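Long-range contact in AT-less polyketide synthase (PDB 4TKT), which probably catalyses the decarboxylative Claisen condensation that extends the polyketide chain, as a ketosynthase domain of the isomigrastatin assembly line: residues N214-P219 with P249-G254. Numbering follows the deposited sequence.
Sequences NLSVHP and PGEGVG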
# COMPACT_ATOMS: atom_id res chain seq x y z
N ASN A 214 -9.36 1.54 4.51
CA ASN A 214 -10.81 1.57 4.45
C ASN A 214 -11.41 0.18 4.52
O ASN A 214 -11.10 -0.68 3.70
CB ASN A 214 -11.27 2.28 3.17
CG ASN A 214 -12.77 2.44 3.11
OD1 ASN A 214 -13.33 3.32 3.76
ND2 ASN A 214 -13.43 1.59 2.33
N LEU A 215 -12.26 -0.04 5.52
CA LEU A 215 -12.91 -1.34 5.70
C LEU A 215 -14.42 -1.20 5.74
O LEU A 215 -14.96 -0.14 6.07
CB LEU A 215 -12.41 -2.02 6.97
CG LEU A 215 -10.91 -2.31 7.05
CD1 LEU A 215 -10.55 -2.99 8.36
CD2 LEU A 215 -10.46 -3.15 5.86
N SER A 216 -15.12 -2.28 5.38
CA SER A 216 -16.57 -2.31 5.45
C SER A 216 -17.01 -3.31 6.51
O SER A 216 -17.37 -4.44 6.20
CB SER A 216 -17.17 -2.67 4.09
OG SER A 216 -16.83 -1.72 3.10
N VAL A 217 -16.99 -2.89 7.77
CA VAL A 217 -17.20 -3.80 8.88
C VAL A 217 -18.64 -3.78 9.41
O VAL A 217 -19.00 -4.59 10.26
CB VAL A 217 -16.24 -3.48 10.04
CG1 VAL A 217 -14.82 -3.33 9.52
CG2 VAL A 217 -16.68 -2.22 10.75
N HIS A 218 -19.45 -2.86 8.90
CA HIS A 218 -20.79 -2.64 9.44
C HIS A 218 -21.79 -2.42 8.30
O HIS A 218 -21.46 -1.80 7.28
CB HIS A 218 -20.77 -1.44 10.39
CG HIS A 218 -21.98 -1.34 11.27
ND1 HIS A 218 -23.09 -0.60 10.91
CD2 HIS A 218 -22.25 -1.86 12.48
CE1 HIS A 218 -23.99 -0.68 11.87
NE2 HIS A 218 -23.51 -1.44 12.84
N PRO A 219 -23.02 -2.92 8.46
CA PRO A 219 -24.03 -2.78 7.41
C PRO A 219 -24.51 -1.34 7.19
O PRO A 219 -25.09 -1.04 6.15
CB PRO A 219 -25.19 -3.66 7.91
CG PRO A 219 -24.99 -3.75 9.38
CD PRO A 219 -23.51 -3.75 9.58
N PRO A 249 -18.73 -0.15 -2.97
CA PRO A 249 -17.67 0.08 -1.98
C PRO A 249 -16.66 -1.06 -1.94
O PRO A 249 -17.02 -2.21 -2.20
CB PRO A 249 -18.44 0.18 -0.66
CG PRO A 249 -19.70 -0.57 -0.90
CD PRO A 249 -20.05 -0.34 -2.34
N GLY A 250 -15.41 -0.74 -1.61
CA GLY A 250 -14.36 -1.74 -1.54
C GLY A 250 -13.47 -1.54 -0.33
O GLY A 250 -13.33 -0.42 0.17
N GLU A 251 -12.86 -2.63 0.13
CA GLU A 251 -11.95 -2.59 1.27
C GLU A 251 -10.50 -2.55 0.80
O GLU A 251 -10.17 -3.07 -0.26
CB GLU A 251 -12.16 -3.80 2.18
CG GLU A 251 -13.47 -3.80 2.94
CD GLU A 251 -13.62 -5.03 3.81
OE1 GLU A 251 -13.10 -6.10 3.44
OE2 GLU A 251 -14.27 -4.92 4.88
N GLY A 252 -9.62 -1.93 1.59
CA GLY A 252 -8.22 -1.87 1.22
C GLY A 252 -7.33 -1.20 2.24
O GLY A 252 -7.75 -0.29 2.96
N VAL A 253 -6.09 -1.66 2.31
CA VAL A 253 -5.07 -1.05 3.16
C VAL A 253 -3.77 -0.93 2.37
O VAL A 253 -3.31 -1.92 1.79
CB VAL A 253 -4.80 -1.86 4.44
CG1 VAL A 253 -3.96 -1.04 5.41
CG2 VAL A 253 -6.10 -2.29 5.11
N GLY A 254 -3.18 0.25 2.34
CA GLY A 254 -1.95 0.45 1.61
C GLY A 254 -1.10 1.56 2.20
O GLY A 254 -1.61 2.42 2.91
O HOH W 1 -16.79 -3.20 0.51
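The carboxylate of E251 accepts the backbone N-H of S216: OE2 lies 2.8 Å from S216 N, the N-H···O angle is 156°, and the lone pair used is the anti one, directed away from OE1. E251 OE2 also forms a salt bridge with R45, while OE1 takes the backbone N-H of L70; with both oxygens engaged, the buried carboxylate is fixed in rotation and its charge is probably offset in part by R45. One residue after E251, and two before S216, N214 and G252 form an antiparallel hydrogen-bonded pair, N214 N to G252 O and G252 N to N214 O both measuring 2.9 Å. E251 CA adds a CH···O contact to N214 O at 3.2 Å. The N214 side chain, with CG anti to the backbone N (chi1 -176°), reaches across to the 249-254 segment and gives ND2 to G250 O at 3.0 Å; G250 O lies close to the plane of the N214 side-chain amide, but the bond is bent, 136° at the hydrogen. S216 OG binds K221 NZ and a water that makes a weak bond to P249 O. Packing follows the E251 stem, which is extended beyond CG: CG rests 3.7 Å from L215 CA, and L215 CD2 meets E251 CB at 4.1 Å, the two side chains crossing at about a right angle. L215 itself turns onto P93 of helix 93-109. The pairing thus joins the end of strand 208-214 to the start of antiparallel strand 252-260 in the central sheet of the thiolase-like ketosynthase fold, and the E251 carboxylate carries the link beyond the sheet into the loop before helix 220-227.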